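Local coordinates for protein OLD nuclease (PDB 6P74) that degrades linear or supercoiled double-stranded DNA from 5' to 3' as a metal-dependent exonuclease and has a DNA-stimulated ATPase activity, at residues F85-F90 / T127-H132; N113-R116 / P122-V125. All coordinates share one frame; numbering follows the deposited sequence.

How the contacts relate
Both contacts belong to the N-terminal part of the ATPase domain, with centres about 11 Å apart on the same side of the chain's centre. Contact 1 sets strand 85-97 of the antiparallel sheet against helix 127-132; contact 2 lies between them in sequence, inside the loop that leaves strand 100-109 and leads into that helix. The two meet directly: Phe85 CD1 lies 3.3 Å from Pro115 CB, and Ile87 CD1 lies 3.7 Å from Leu123 CD2. Loop, strand and helix thus share one continuous apolar cluster in this part of the ATPase domain, away from the ATP-binding and metal sites.

Contact 1 of 2, residues F85-F90 / T127-H132; sequences FNITAF and TDMRNH
Met129 reaches from helix 127-132 across to Ile87 and Phe90 of strand 85-97, the helix segment crossing the strand segment at 79° with an axis separation of 10.1 Å. With CG anti to the backbone N (chi1 -177°) and the next torsion also extended, the methionine chain runs straight out from CB as far as the sulfur. CG is the first atom to touch, 3.7 Å from Phe90 CE1 and equally near CZ. SD follows, lying obliquely to the same ring, 5.3 Å from the Phe90 ring centroid, in a Met-aromatic contact. A bend at chi3 (-78°) then places the methyl CE 3.5 Å from Ile87 CG1, where the two side chains cross at about a right angle. The Phe90 ring also meets the helix backbone: its CZ lies 3.4 Å from Met129 O, which sits at the ring edge near its plane, and CE2 is 3.9 Å from Arg130 CA. The end of the Arg130 side chain leads away from the strand, its NE hydrogen-bonded to Val44 O. No hydrogen bond joins the two segments, so the buried interface rests on apolar packing. Phe76 meets Phe90 edge-to-face, Val44 and Leu45 of helix 34-45 also pack on that ring, and Pro107 of strand 100-109 touches both Ile87 and Met129, placing the short helix against the antiparallel sheet.

Contact 2 of 2, residues N113-R116 / P122-V125; sequences NVPR and PLRV
The backbones of Pro115 and Leu123 are joined by one nearly straight hydrogen bond, Leu123 N to Pro115 O at 2.6 Å with 172° at the hydrogen, beside a single bridge between Arg116 and Pro122 whose CA atoms are 3.9 Å apart. Pro115 O receives a second, softer approach from Pro122 CA at 3.4 Å, a CA-H...O contact, so the consecutive residues Pro122 and Leu123 both approach this oxygen. Val114 extends CG1 anti to its own amide nitrogen (chi1 178°), which brings this methyl to 3.7 Å from Pro122 CB and also close to Leu123 O; its side chain lies aslant the proline ring. On the Leu123 side of the bridge, CB packs near Pro115 O, while CD2 comes within 4.2 Å of Pro115 CG. Arg116 folds differently: CG sits between the backbone N and carbonyl carbon (chi1 66°), and the chain bends again at chi3, bringing NH1 to 4.1 Å from Pro122 CD. The arginine and proline side chains run at a slant to each other, and NH1 is hydrogen-bonded to Gly120 O, in the short connection between the two segments. The Pro115 and Leu123 side chains face strand 85-97, and Leu123 also touches Met129 of helix 127-132. The single beta bridge between Arg116 and Pro122 brings together the two arms of an irregular loop, neither of which is a regular strand; it closes a short loop of five residues within the connection from strand 100-109 to helix 127-132 in the ATPase domain.

Contact 1 of 2, residues F85-F90 / T127-H132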
loop_
_atom_site.group_PDB
_atom_site.type_symbol
_atom_site.label_atom_id
_atom_site.label_comp_id
_atom_site.label_asym_id
_atom_site.label_seq_id
_atom_site.Cartn_x
_atom_site.Cartn_y
_atom_site.Cartn_z
ATOM N N PHE A 85 28.836 -12.773 20.869
ATOM C CA PHE A 85 27.499 -12.261 21.141
ATOM C C PHE A 85 26.446 -13.267 20.703
ATOM O O PHE A 85 26.600 -13.937 19.679
ATOM C CB PHE A 85 27.265 -10.929 20.431
ATOM C CG PHE A 85 28.248 -9.869 20.816
ATOM C CD1 PHE A 85 28.233 -9.326 22.090
ATOM C CD2 PHE A 85 29.201 -9.427 19.915
ATOM C CE1 PHE A 85 29.149 -8.352 22.455
ATOM C CE2 PHE A 85 30.122 -8.459 20.275
ATOM C CZ PHE A 85 30.096 -7.919 21.546
ATOM N N ASN A 86 25.380 -13.372 21.490
ATOM C CA ASN A 86 24.203 -14.163 21.140
ATOM C C ASN A 86 23.017 -13.215 21.028
ATOM O O ASN A 86 22.505 -12.729 22.044
ATOM C CB ASN A 86 23.937 -15.259 22.171
ATOM C CG ASN A 86 25.047 -16.287 22.223
ATOM O OD1 ASN A 86 25.200 -17.092 21.310
ATOM N ND2 ASN A 86 25.832 -16.262 23.295
ATOM N N ILE A 87 22.586 -12.959 19.808
ATOM C CA ILE A 87 21.483 -12.048 19.543
ATOM C C ILE A 87 20.188 -12.834 19.466
ATOM O O ILE A 87 20.120 -13.879 18.808
ATOM C CB ILE A 87 21.725 -11.277 18.237
ATOM C CG1 ILE A 87 23.043 -10.502 18.321
ATOM C CG2 ILE A 87 20.509 -10.399 17.919
ATOM C CD1 ILE A 87 23.240 -9.777 19.642
ATOM N N THR A 88 19.145 -12.318 20.116
ATOM C CA THR A 88 17.844 -12.978 20.151
ATOM C C THR A 88 16.712 -12.089 19.642
ATOM O O THR A 88 15.541 -12.474 19.753
ATOM C CB THR A 88 17.530 -13.468 21.573
ATOM O OG1 THR A 88 17.166 -12.357 22.402
ATOM C CG2 THR A 88 18.753 -14.158 22.185
ATOM N N ALA A 89 17.020 -10.918 19.086
ATOM C CA ALA A 89 15.964 -10.030 18.615
ATOM C C ALA A 89 16.585 -8.872 17.854
ATOM O O ALA A 89 17.755 -8.542 18.042
ATOM C CB ALA A 89 15.107 -9.498 19.769
ATOM N N PHE A 90 15.778 -8.268 16.987
ATOM C CA PHE A 90 16.119 -7.055 16.267
ATOM C C PHE A 90 15.109 -5.979 16.627
ATOM O O PHE A 90 13.924 -6.277 16.803
ATOM C CB PHE A 90 16.095 -7.286 14.764
ATOM C CG PHE A 90 16.979 -8.389 14.303
ATOM C CD1 PHE A 90 18.198 -8.631 14.930
ATOM C CD2 PHE A 90 16.622 -9.161 13.214
ATOM C CE1 PHE A 90 19.036 -9.640 14.491
ATOM C CE2 PHE A 90 17.459 -10.177 12.757
ATOM C CZ PHE A 90 18.657 -10.423 13.397
ATOM N N THR A 127 24.546 -8.471 7.555
ATOM C CA THR A 127 23.794 -9.211 6.544
ATOM C C THR A 127 23.483 -10.629 7.007
ATOM O O THR A 127 22.318 -11.046 7.047
ATOM C CB THR A 127 24.589 -9.239 5.233
ATOM O OG1 THR A 127 24.661 -7.917 4.684
ATOM C CG2 THR A 127 23.940 -10.177 4.223
ATOM N N ASP A 128 24.522 -11.401 7.332
ATOM C CA ASP A 128 24.310 -12.776 7.772
ATOM C C ASP A 128 23.357 -12.824 8.953
ATOM O O ASP A 128 22.522 -13.729 9.054
ATOM C CB ASP A 128 25.645 -13.422 8.145
ATOM C CG ASP A 128 26.693 -13.276 7.053
ATOM O OD1 ASP A 128 26.641 -14.036 6.056
ATOM O OD2 ASP A 128 27.558 -12.382 7.190
ATOM N N MET A 129 23.472 -11.850 9.856
ATOM C CA MET A 129 22.654 -11.836 11.052
ATOM C C MET A 129 21.189 -11.620 10.704
ATOM O O MET A 129 20.317 -12.333 11.200
ATOM C CB MET A 129 23.146 -10.756 12.009
ATOM C CG MET A 129 22.374 -10.722 13.344
ATOM S SD MET A 129 23.061 -9.506 14.496
ATOM C CE MET A 129 24.471 -10.400 15.079
ATOM N N ARG A 130 20.897 -10.650 9.839
ATOM C CA ARG A 130 19.506 -10.409 9.487
ATOM C C ARG A 130 18.944 -11.536 8.624
ATOM O O ARG A 130 17.799 -11.951 8.826
ATOM C CB ARG A 130 19.350 -9.066 8.780
ATOM C CG ARG A 130 17.908 -8.545 8.816
ATOM C CD ARG A 130 17.759 -7.331 7.931
ATOM N NE ARG A 130 16.720 -7.548 6.934
ATOM C CZ ARG A 130 16.943 -8.053 5.729
ATOM N NH1 ARG A 130 18.174 -8.384 5.367
ATOM N NH2 ARG A 130 15.941 -8.224 4.889
ATOM N N ASN A 131 19.727 -12.045 7.660
ATOM C CA ASN A 131 19.233 -13.143 6.835
ATOM C C ASN A 131 18.960 -14.390 7.660
ATOM O O ASN A 131 18.147 -15.231 7.253
ATOM C CB ASN A 131 20.215 -13.470 5.723
ATOM C CG ASN A 131 20.371 -12.332 4.725
ATOM O OD1 ASN A 131 19.599 -11.369 4.729
ATOM N ND2 ASN A 131 21.389 -12.437 3.864
ATOM N N HIS A 132 19.622 -14.525 8.807
ATOM C CA HIS A 132 19.295 -15.577 9.759
ATOM C C HIS A 132 17.788 -15.741 9.902
ATOM O O HIS A 132 17.263 -16.857 9.840
ATOM C CB HIS A 132 19.927 -15.243 11.114
ATOM C CG HIS A 132 19.540 -16.167 12.224
ATOM N ND1 HIS A 132 19.802 -17.520 12.193
ATOM C CD2 HIS A 132 18.931 -15.928 13.412
ATOM C CE1 HIS A 132 19.359 -18.077 13.310
ATOM N NE2 HIS A 132 18.837 -17.130 14.074
#

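Contact 2 of 2, residues N113-R116 / P122-V125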
loop_
_atom_site.group_PDB
_atom_site.type_symbol
_atom_site.label_atom_id
_atom_site.label_comp_id
_atom_site.label_asym_id
_atom_site.label_seq_id
_atom_site.Cartn_x
_atom_site.Cartn_y
_atom_site.Cartn_z
ATOM N N ASN A 113 19.276 -5.812 25.803
ATOM C CA ASN A 113 20.277 -4.768 25.617
ATOM C C ASN A 113 20.997 -4.922 24.284
ATOM O O ASN A 113 21.127 -6.026 23.746
ATOM C CB ASN A 113 21.312 -4.790 26.738
ATOM C CG ASN A 113 20.679 -4.863 28.092
ATOM O OD1 ASN A 113 20.820 -5.865 28.799
ATOM N ND2 ASN A 113 19.952 -3.810 28.464
ATOM N N VAL A 114 21.474 -3.800 23.763
ATOM C CA VAL A 114 22.334 -3.816 22.584
ATOM C C VAL A 114 23.765 -4.087 23.036
ATOM O O VAL A 114 24.341 -3.275 23.778
ATOM C CB VAL A 114 22.240 -2.493 21.815
ATOM C CG1 VAL A 114 23.181 -2.513 20.616
ATOM C CG2 VAL A 114 20.781 -2.225 21.393
ATOM N N PRO A 115 24.375 -5.201 22.621
ATOM C CA PRO A 115 25.764 -5.469 23.014
ATOM C C PRO A 115 26.696 -4.406 22.457
ATOM O O PRO A 115 26.495 -3.906 21.350
ATOM C CB PRO A 115 26.059 -6.843 22.395
ATOM C CG PRO A 115 24.761 -7.395 21.970
ATOM C CD PRO A 115 23.853 -6.227 21.704
ATOM N N ARG A 116 27.722 -4.052 23.228
ATOM C CA ARG A 116 28.763 -3.196 22.687
ATOM C C ARG A 116 30.114 -3.886 22.815
ATOM O O ARG A 116 30.300 -4.804 23.616
ATOM C CB ARG A 116 28.779 -1.804 23.353
ATOM C CG ARG A 116 29.160 -1.735 24.827
ATOM C CD ARG A 116 28.565 -0.475 25.458
ATOM N NE ARG A 116 27.115 -0.473 25.281
ATOM C CZ ARG A 116 26.463 0.225 24.353
ATOM N NH1 ARG A 116 27.135 1.013 23.521
ATOM N NH2 ARG A 116 25.139 0.138 24.264
ATOM N N PRO A 122 28.312 0.090 19.788
ATOM C CA PRO A 122 27.320 -0.992 19.803
ATOM C C PRO A 122 27.525 -1.977 18.662
ATOM O O PRO A 122 28.081 -1.649 17.609
ATOM C CB PRO A 122 25.980 -0.256 19.658
ATOM C CG PRO A 122 26.318 1.032 19.002
ATOM C CD PRO A 122 27.702 1.402 19.508
ATOM N N LEU A 123 27.071 -3.207 18.894
ATOM C CA LEU A 123 27.002 -4.205 17.834
ATOM C C LEU A 123 25.932 -3.815 16.822
ATOM O O LEU A 123 24.802 -3.477 17.192
ATOM C CB LEU A 123 26.692 -5.582 18.417
ATOM C CG LEU A 123 26.740 -6.746 17.429
ATOM C CD1 LEU A 123 28.179 -7.178 17.204
ATOM C CD2 LEU A 123 25.904 -7.901 17.942
ATOM N N ARG A 124 26.292 -3.839 15.548
ATOM C CA ARG A 124 25.369 -3.498 14.483
ATOM C C ARG A 124 24.842 -4.781 13.860
ATOM O O ARG A 124 25.457 -5.845 13.966
ATOM C CB ARG A 124 26.049 -2.615 13.429
ATOM C CG ARG A 124 27.016 -1.594 14.026
ATOM C CD ARG A 124 26.964 -0.274 13.281
ATOM N NE ARG A 124 25.601 0.247 13.292
ATOM C CZ ARG A 124 25.152 1.168 14.140
ATOM N NH1 ARG A 124 25.974 1.691 15.046
ATOM N NH2 ARG A 124 23.880 1.565 14.079
ATOM N N VAL A 125 23.678 -4.675 13.228
ATOM C CA VAL A 125 23.071 -5.825 12.566
ATOM C C VAL A 125 23.705 -5.988 11.190
ATOM O O VAL A 125 23.631 -5.086 10.350
ATOM C CB VAL A 125 21.549 -5.662 12.469
ATOM C CG1 VAL A 125 21.183 -4.454 11.607
ATOM C CG2 VAL A 125 20.911 -6.939 11.912
#